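Local coordinates for protein probable histone-lysine N-methyltransferase, H3 lysine-9 specific SUVH9 (Arabidopsis thaliana, PDB 4NJ5) that plays a role in gene silencing, lacks methyltransferase activity, and may bind methylated DNA and recruit RNA polymerase V to chromatin, at residues R353-V365 against V375-C388. Numbering follows the deposited sequence.
Sequences RVTQKGLRNRLEV and VRSLDVLHAGAFIC
The first beta hairpin of the SET domain joins strand 363-367 to strand 373-377, and Glu-364 pairs with Arg-376 across it. The backbone N of each donates to the O of the other. Leu-363/Ser-377 and Val-365/Val-375 are the flanking non-hydrogen-bonded pairs. On the face of Glu-364 and Arg-376 the two side chains run side by side. The Arg-376 chain bends at chi3 (81°), and its NH1 meets Glu-364 OE2 in a salt bridge, modelled so short that its exact length is doubtful. Arg-246 also reaches this OE2. On the other face, Leu-363 CD2 packs on Ser-377 CB at 3.6 Å.

Where the hairpin ends, Leu-378 N binds Arg-362 O. Asp-379 OD2 then takes two donors from opposite faces of its carboxylate. Arg-362 N meets Asp-379 OD2 from above the carboxylate plane at 2.7 Å, and Asn-361 ND2 reaches the same OD2 on the anti side at 3.2 Å. Lys-239 forms a salt bridge with OD1, so both carboxylate oxygens are held.

Farther along, the extended Arg-360 chain carries NH1 to Phe-386 O (2.7 Å). NH2 adds a weak bond to the same oxygen. The guanidinium and ring planes are 7° apart, but Arg-360 NH1 lies oblique to the ring, 3.5 Å from Phe-386 CD2. One water links Phe-386 O to Asn-361 OD1. Thr-355 covers a face of the ring: Thr-355 CA makes a CH-pi contact 3.9 Å from the Phe-386 ring centroid, Thr-355 CG2 touches Phe-386 CD1, and the hydroxyl turns to Glu-339. Val-354 CG1 packs on Phe-386 CB. Phe-386 thus receives the chain leaving the triangular zinc cluster, at the pre-SET to SET junction of a Suvar3-9 subfamily protein.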
ATOM      1  N   ARG A 353     -11.914  16.544   1.494  1.00 19.29           N
ATOM      2  CA  ARG A 353     -12.844  16.136   0.442  1.00 21.02           C
ATOM      3  C   ARG A 353     -12.347  14.888  -0.285  1.00 24.23           C
ATOM      4  O   ARG A 353     -12.390  14.823  -1.507  1.00 30.10           O
ATOM      5  CB  ARG A 353     -13.057  17.274  -0.564  1.00 19.97           C
ATOM      6  CG  ARG A 353     -13.757  18.510  -0.007  1.00 24.46           C
ATOM      7  CD  ARG A 353     -14.018  19.534  -1.110  1.00 25.56           C
ATOM      8  NE  ARG A 353     -14.630  20.769  -0.617  1.00 24.33           N
ATOM      9  CZ  ARG A 353     -15.943  20.963  -0.506  1.00 26.22           C
ATOM     10  NH1 ARG A 353     -16.789  20.000  -0.839  1.00 24.26           N
ATOM     11  NH2 ARG A 353     -16.412  22.122  -0.059  1.00 24.51           N
ATOM     12  N   VAL A 354     -11.886  13.895   0.468  1.00 21.21           N
ATOM     13  CA  VAL A 354     -11.270  12.708  -0.123  1.00 16.31           C
ATOM     14  C   VAL A 354     -12.256  11.755  -0.808  1.00 16.15           C
ATOM     15  O   VAL A 354     -12.191  11.563  -2.022  1.00 16.30           O
ATOM     16  CB  VAL A 354     -10.422  11.937   0.916  1.00 18.05           C
ATOM     17  CG1 VAL A 354      -9.903  10.628   0.329  1.00 16.86           C
ATOM     18  CG2 VAL A 354      -9.268  12.802   1.386  1.00 16.12           C
ATOM     19  N   THR A 355     -13.167  11.166  -0.037  1.00 15.98           N
ATOM     20  CA  THR A 355     -14.017  10.091  -0.555  1.00 17.03           C
ATOM     21  C   THR A 355     -15.077  10.550  -1.561  1.00 18.91           C
ATOM     22  O   THR A 355     -15.555   9.748  -2.365  1.00 19.13           O
ATOM     23  CB  THR A 355     -14.693   9.287   0.580  1.00 15.72           C
ATOM     24  OG1 THR A 355     -15.643  10.114   1.262  1.00 16.15           O
ATOM     25  CG2 THR A 355     -13.654   8.781   1.571  1.00 15.40           C
ATOM     26  N   GLN A 356     -15.435  11.831  -1.522  1.00 17.62           N
ATOM     27  CA  GLN A 356     -16.417  12.377  -2.457  1.00 17.98           C
ATOM     28  C   GLN A 356     -15.898  12.419  -3.903  1.00 20.18           C
ATOM     29  O   GLN A 356     -16.674  12.608  -4.838  1.00 24.82           O
ATOM     30  CB  GLN A 356     -16.893  13.764  -2.003  1.00 18.30           C
ATOM     31  CG  GLN A 356     -15.805  14.825  -1.986  1.00 18.52           C
ATOM     32  CD  GLN A 356     -16.200  16.067  -1.199  1.00 21.70           C
ATOM     33  OE1 GLN A 356     -16.365  17.151  -1.765  1.00 22.37           O
ATOM     34  NE2 GLN A 356     -16.337  15.916   0.115  1.00 18.89           N
ATOM     35  N   LYS A 357     -14.590  12.231  -4.079  1.00 20.71           N
ATOM     36  CA  LYS A 357     -13.983  12.137  -5.411  1.00 21.07           C
ATOM     37  C   LYS A 357     -14.361  10.845  -6.130  1.00 18.45           C
ATOM     38  O   LYS A 357     -14.313  10.773  -7.355  1.00 19.09           O
ATOM     39  CB  LYS A 357     -12.455  12.202  -5.319  1.00 27.95           C
ATOM     40  CG  LYS A 357     -11.838  13.546  -5.659  1.00 35.46           C
ATOM     41  CD  LYS A 357     -11.973  14.518  -4.510  1.00 40.00           C
ATOM     42  CE  LYS A 357     -11.136  15.763  -4.734  1.00 45.03           C
ATOM     43  NZ  LYS A 357     -11.754  16.946  -4.072  1.00 47.54           N
ATOM     44  N   GLY A 358     -14.707   9.816  -5.362  1.00 19.86           N
ATOM     45  CA  GLY A 358     -15.054   8.523  -5.931  1.00 21.24           C
ATOM     46  C   GLY A 358     -13.839   7.733  -6.388  1.00 19.61           C
ATOM     47  O   GLY A 358     -12.709   8.198  -6.263  1.00 18.44           O
ATOM     48  N   LEU A 359     -14.077   6.537  -6.921  1.00 19.95           N
ATOM     49  CA  LEU A 359     -13.000   5.657  -7.370  1.00 20.21           C
ATOM     50  C   LEU A 359     -12.104   6.334  -8.408  1.00 22.03           C
ATOM     51  O   LEU A 359     -12.592   7.000  -9.322  1.00 18.04           O
ATOM     52  CB  LEU A 359     -13.573   4.354  -7.935  1.00 23.89           C
ATOM     53  CG  LEU A 359     -12.593   3.409  -8.641  1.00 27.09           C
ATOM     54  CD1 LEU A 359     -11.585   2.819  -7.661  1.00 26.35           C
ATOM     55  CD2 LEU A 359     -13.333   2.302  -9.388  1.00 24.74           C
ATOM     56  N   ARG A 360     -10.794   6.161  -8.249  1.00 23.06           N
ATOM     57  CA  ARG A 360      -9.814   6.747  -9.158  1.00 27.00           C
ATOM     58  C   ARG A 360      -8.726   5.735  -9.518  1.00 24.52           C
ATOM     59  O   ARG A 360      -7.876   6.000 -10.370  1.00 24.31           O
ATOM     60  CB  ARG A 360      -9.164   7.973  -8.519  1.00 34.09           C
ATOM     61  CG  ARG A 360      -8.098   7.620  -7.496  1.00 40.13           C
ATOM     62  CD  ARG A 360      -7.823   8.776  -6.549  1.00 46.70           C
ATOM     63  NE  ARG A 360      -6.931   8.389  -5.458  1.00 48.26           N
ATOM     64  CZ  ARG A 360      -7.315   7.714  -4.379  1.00 46.45           C
ATOM     65  NH1 ARG A 360      -8.578   7.334  -4.241  1.00 41.16           N
ATOM     66  NH2 ARG A 360      -6.430   7.409  -3.439  1.00 48.59           N
ATOM     67  N   ASN A 361      -8.749   4.584  -8.853  1.00 17.99           N
ATOM     68  CA  ASN A 361      -7.795   3.517  -9.130  1.00 17.64           C
ATOM     69  C   ASN A 361      -8.352   2.505 -10.127  1.00 19.66           C
ATOM     70  O   ASN A 361      -9.561   2.286 -10.192  1.00 19.31           O
ATOM     71  CB  ASN A 361      -7.395   2.810  -7.834  1.00 22.74           C
ATOM     72  CG  ASN A 361      -6.492   3.658  -6.965  1.00 22.58           C
ATOM     73  OD1 ASN A 361      -6.883   4.087  -5.881  1.00 20.75           O
ATOM     74  ND2 ASN A 361      -5.273   3.906  -7.438  1.00 17.09           N
ATOM     75  N   ARG A 362      -7.474   1.889 -10.909  1.00 18.59           N
ATOM     76  CA  ARG A 362      -7.917   0.893 -11.875  1.00 22.20           C
ATOM     77  C   ARG A 362      -7.993  -0.477 -11.204  1.00 21.94           C
ATOM     78  O   ARG A 362      -6.982  -1.029 -10.768  1.00 22.52           O
ATOM     79  CB  ARG A 362      -6.993   0.865 -13.095  1.00 32.39           C
ATOM     80  CG  ARG A 362      -7.581   0.158 -14.314  1.00 41.59           C
ATOM     81  CD  ARG A 362      -6.733   0.385 -15.566  1.00 47.89           C
ATOM     82  NE  ARG A 362      -7.117   1.583 -16.307  1.00 50.85           N
ATOM     83  CZ  ARG A 362      -6.616   2.796 -16.090  1.00 53.95           C
ATOM     84  NH1 ARG A 362      -7.029   3.823 -16.819  1.00 52.71           N
ATOM     85  NH2 ARG A 362      -5.704   2.984 -15.145  1.00 56.60           N
ATOM     86  N   LEU A 363      -9.206  -1.012 -11.108  1.00 20.79           N
ATOM     87  CA  LEU A 363      -9.427  -2.278 -10.426  1.00 18.78           C
ATOM     88  C   LEU A 363      -9.883  -3.374 -11.382  1.00 21.44           C
ATOM     89  O   LEU A 363     -10.314  -3.108 -12.509  1.00 20.31           O
ATOM     90  CB  LEU A 363     -10.463  -2.112  -9.316  1.00 20.10           C
ATOM     91  CG  LEU A 363     -10.213  -0.999  -8.301  1.00 19.79           C
ATOM     92  CD1 LEU A 363     -11.387  -0.901  -7.336  1.00 16.95           C
ATOM     93  CD2 LEU A 363      -8.915  -1.246  -7.556  1.00 21.15           C
ATOM     94  N   GLU A 364      -9.800  -4.609 -10.903  1.00 19.78           N
ATOM     95  CA  GLU A 364     -10.125  -5.778 -11.699  1.00 20.72           C
ATOM     96  C   GLU A 364     -10.910  -6.785 -10.872  1.00 22.14           C
ATOM     97  O   GLU A 364     -10.477  -7.202  -9.795  1.00 25.09           O
ATOM     98  CB  GLU A 364      -8.842  -6.409 -12.243  1.00 22.80           C
ATOM     99  CG  GLU A 364      -9.028  -7.747 -12.929  1.00 25.09           C
ATOM    100  CD  GLU A 364      -7.789  -8.169 -13.703  1.00 28.82           C
ATOM    101  OE1 GLU A 364      -7.516  -7.564 -14.765  1.00 26.66           O
ATOM    102  OE2 GLU A 364      -7.086  -9.098 -13.247  1.00 26.83           O
ATOM    103  N   VAL A 365     -12.083  -7.145 -11.379  1.00 25.14           N
ATOM    104  CA  VAL A 365     -12.908  -8.189 -10.797  1.00 22.83           C
ATOM    105  C   VAL A 365     -12.589  -9.464 -11.557  1.00 25.01           C
ATOM    106  O   VAL A 365     -12.839  -9.555 -12.754  1.00 26.53           O
ATOM    107  CB  VAL A 365     -14.403  -7.861 -10.946  1.00 21.55           C
ATOM    108  CG1 VAL A 365     -15.262  -8.997 -10.404  1.00 22.06           C
ATOM    109  CG2 VAL A 365     -14.726  -6.557 -10.240  1.00 20.58           C
ATOM    110  N   VAL A 375     -11.424  -9.133  -6.134  1.00 35.72           N
ATOM    111  CA  VAL A 375     -11.035  -7.831  -6.646  1.00 34.11           C
ATOM    112  C   VAL A 375      -9.563  -7.578  -6.359  1.00 34.44           C
ATOM    113  O   VAL A 375      -9.092  -7.813  -5.246  1.00 37.78           O
ATOM    114  CB  VAL A 375     -11.866  -6.708  -6.004  1.00 21.29           C
ATOM    115  CG1 VAL A 375     -11.425  -5.352  -6.530  1.00 18.17           C
ATOM    116  CG2 VAL A 375     -13.353  -6.936  -6.253  1.00 19.03           C
ATOM    117  N   ARG A 376      -8.839  -7.109  -7.369  1.00 22.24           N
ATOM    118  CA  ARG A 376      -7.443  -6.734  -7.206  1.00 21.22           C
ATOM    119  C   ARG A 376      -7.218  -5.379  -7.867  1.00 22.16           C
ATOM    120  O   ARG A 376      -8.020  -4.951  -8.690  1.00 20.77           O
ATOM    121  CB  ARG A 376      -6.533  -7.786  -7.842  1.00 24.19           C
ATOM    122  CG  ARG A 376      -6.913  -8.115  -9.280  1.00 31.03           C
ATOM    123  CD  ARG A 376      -5.798  -8.851 -10.010  1.00 32.53           C
ATOM    124  NE  ARG A 376      -5.755 -10.279  -9.709  1.00 28.80           N
ATOM    125  CZ  ARG A 376      -6.195 -11.231 -10.527  1.00 25.81           C
ATOM    126  NH1 ARG A 376      -6.718 -10.914 -11.701  1.00 23.94           N
ATOM    127  NH2 ARG A 376      -6.104 -12.506 -10.171  1.00 24.48           N
ATOM    128  N   SER A 377      -6.130  -4.705  -7.511  1.00 24.43           N
ATOM    129  CA  SER A 377      -5.823  -3.401  -8.087  1.00 26.22           C
ATOM    130  C   SER A 377      -4.649  -3.469  -9.058  1.00 25.79           C
ATOM    131  O   SER A 377      -3.652  -4.132  -8.780  1.00 29.66           O
ATOM    132  CB  SER A 377      -5.508  -2.396  -6.980  1.00 22.27           C
ATOM    133  OG  SER A 377      -5.015  -1.183  -7.523  1.00 23.91           O
ATOM    134  N   LEU A 378      -4.763  -2.777 -10.191  1.00 22.54           N
ATOM    135  CA  LEU A 378      -3.635  -2.663 -11.116  1.00 24.96           C
ATOM    136  C   LEU A 378      -2.646  -1.629 -10.597  1.00 24.34           C
ATOM    137  O   LEU A 378      -1.467  -1.639 -10.957  1.00 24.72           O
ATOM    138  CB  LEU A 378      -4.086  -2.270 -12.525  1.00 24.83           C
ATOM    139  CG  LEU A 378      -5.229  -3.025 -13.212  1.00 31.67           C
ATOM    140  CD1 LEU A 378      -5.256  -2.706 -14.698  1.00 34.61           C
ATOM    141  CD2 LEU A 378      -5.142  -4.521 -13.001  1.00 28.54           C
ATOM    142  N   ASP A 379      -3.135  -0.730  -9.752  1.00 21.99           N
ATOM    143  CA  ASP A 379      -2.308   0.349  -9.235  1.00 21.70           C
ATOM    144  C   ASP A 379      -1.727  -0.023  -7.882  1.00 25.89           C
ATOM    145  O   ASP A 379      -2.219  -0.926  -7.205  1.00 26.43           O
ATOM    146  CB  ASP A 379      -3.123   1.638  -9.114  1.00 23.26           C
ATOM    147  CG  ASP A 379      -3.805   2.022 -10.417  1.00 25.26           C
ATOM    148  OD1 ASP A 379      -3.237   1.738 -11.492  1.00 19.84           O
ATOM    149  OD2 ASP A 379      -4.910   2.606 -10.364  1.00 25.86           O
ATOM    150  N   VAL A 380      -0.664   0.670  -7.501  1.00 25.36           N
ATOM    151  CA  VAL A 380      -0.110   0.536  -6.168  1.00 21.27           C
ATOM    152  C   VAL A 380      -1.074   1.214  -5.208  1.00 22.93           C
ATOM    153  O   VAL A 380      -1.601   2.284  -5.504  1.00 22.37           O
ATOM    154  CB  VAL A 380       1.281   1.200  -6.088  1.00 18.73           C
ATOM    155  CG1 VAL A 380       1.697   1.433  -4.646  1.00 18.41           C
ATOM    156  CG2 VAL A 380       2.314   0.356  -6.832  1.00 19.67           C
ATOM    157  N   LEU A 381      -1.338   0.574  -4.074  1.00 22.48           N
ATOM    158  CA  LEU A 381      -2.175   1.184  -3.055  1.00 20.16           C
ATOM    159  C   LEU A 381      -1.371   1.354  -1.781  1.00 20.26           C
ATOM    160  O   LEU A 381      -0.811   0.388  -1.258  1.00 21.97           O
ATOM    161  CB  LEU A 381      -3.410   0.328  -2.786  1.00 16.39           C
ATOM    162  CG  LEU A 381      -4.314   0.066  -3.987  1.00 16.34           C
ATOM    163  CD1 LEU A 381      -5.372  -0.950  -3.614  1.00 16.29           C
ATOM    164  CD2 LEU A 381      -4.954   1.363  -4.465  1.00 16.08           C
ATOM    165  N   HIS A 382      -1.307   2.583  -1.281  1.00 17.62           N
ATOM    166  CA  HIS A 382      -0.542   2.847  -0.071  1.00 19.84           C
ATOM    167  C   HIS A 382      -1.412   2.826   1.183  1.00 21.58           C
ATOM    168  O   HIS A 382      -2.636   2.955   1.112  1.00 18.25           O
ATOM    169  CB  HIS A 382       0.244   4.155  -0.181  1.00 16.70           C
ATOM    170  CG  HIS A 382      -0.611   5.381  -0.252  1.00 20.93           C
ATOM    171  ND1 HIS A 382      -1.009   5.942  -1.446  1.00 21.56           N
ATOM    172  CD2 HIS A 382      -1.116   6.174   0.723  1.00 16.12           C
ATOM    173  CE1 HIS A 382      -1.735   7.021  -1.203  1.00 20.32           C
ATOM    174  NE2 HIS A 382      -1.813   7.183   0.105  1.00 24.79           N
ATOM    175  N   ALA A 383      -0.756   2.652   2.326  1.00 28.11           N
ATOM    176  CA  ALA A 383      -1.430   2.539   3.611  1.00 27.19           C
ATOM    177  C   ALA A 383      -2.256   3.776   3.933  1.00 24.49           C
ATOM    178  O   ALA A 383      -1.745   4.893   3.905  1.00 25.05           O
ATOM    179  CB  ALA A 383      -0.411   2.287   4.712  1.00 22.42           C
ATOM    180  N   GLY A 384      -3.535   3.567   4.230  1.00 15.92           N
ATOM    181  CA  GLY A 384      -4.417   4.656   4.614  1.00 15.69           C
ATOM    182  C   GLY A 384      -5.062   5.382   3.449  1.00 15.29           C
ATOM    183  O   GLY A 384      -5.821   6.331   3.649  1.00 20.52           O
ATOM    184  N   ALA A 385      -4.766   4.944   2.229  1.00 15.20           N
ATOM    185  CA  ALA A 385      -5.330   5.581   1.036  1.00 16.36           C
ATOM    186  C   ALA A 385      -6.766   5.136   0.768  1.00 14.81           C
ATOM    187  O   ALA A 385      -7.138   3.999   1.058  1.00 14.82           O
ATOM    188  CB  ALA A 385      -4.460   5.304  -0.176  1.00 15.20           C
ATOM    189  N   PHE A 386      -7.566   6.039   0.209  1.00 18.58           N
ATOM    190  CA  PHE A 386      -8.951   5.738  -0.150  1.00 15.99           C
ATOM    191  C   PHE A 386      -9.008   4.948  -1.446  1.00 16.57           C
ATOM    192  O   PHE A 386      -8.378   5.314  -2.436  1.00 18.03           O
ATOM    193  CB  PHE A 386      -9.763   7.028  -0.287  1.00 18.77           C
ATOM    194  CG  PHE A 386     -11.123   6.834  -0.916  1.00 18.92           C
ATOM    195  CD1 PHE A 386     -12.107   6.107  -0.270  1.00 17.27           C
ATOM    196  CD2 PHE A 386     -11.416   7.400  -2.149  1.00 19.40           C
ATOM    197  CE1 PHE A 386     -13.363   5.938  -0.844  1.00 19.46           C
ATOM    198  CE2 PHE A 386     -12.666   7.238  -2.728  1.00 23.66           C
ATOM    199  CZ  PHE A 386     -13.643   6.506  -2.074  1.00 20.72           C
ATOM    200  N   ILE A 387      -9.771   3.863  -1.440  1.00 18.51           N
ATOM    201  CA  ILE A 387      -9.883   3.019  -2.620  1.00 23.00           C
ATOM    202  C   ILE A 387     -11.170   3.334  -3.380  1.00 24.75           C
ATOM    203  O   ILE A 387     -11.136   3.828  -4.508  1.00 26.65           O
ATOM    204  CB  ILE A 387      -9.815   1.523  -2.240  1.00 18.17           C
ATOM    205  CG1 ILE A 387      -8.481   1.222  -1.549  1.00 22.11           C
ATOM    206  CG2 ILE A 387      -9.990   0.643  -3.468  1.00 16.48           C
ATOM    207  CD1 ILE A 387      -8.396  -0.159  -0.924  1.00 25.51           C
ATOM    208  N   CYS A 388     -12.302   3.067  -2.742  1.00 22.90           N
ATOM    209  CA  CYS A 388     -13.603   3.277  -3.352  1.00 22.43           C
ATOM    210  C   CYS A 388     -14.674   3.164  -2.284  1.00 23.96           C
ATOM    211  O   CYS A 388     -14.404   2.723  -1.164  1.00 22.17           O
ATOM    212  CB  CYS A 388     -13.865   2.215  -4.413  1.00 15.78           C
ATOM    213  SG  CYS A 388     -13.947   0.551  -3.717  1.00 21.67           S
TER
HETATM  214  O   HOH W   1      -9.603   5.397  -5.687  1.00 17.75           O
HETATM  215  O   HOH W   2      -5.765   4.949  -3.783  1.00 25.73           O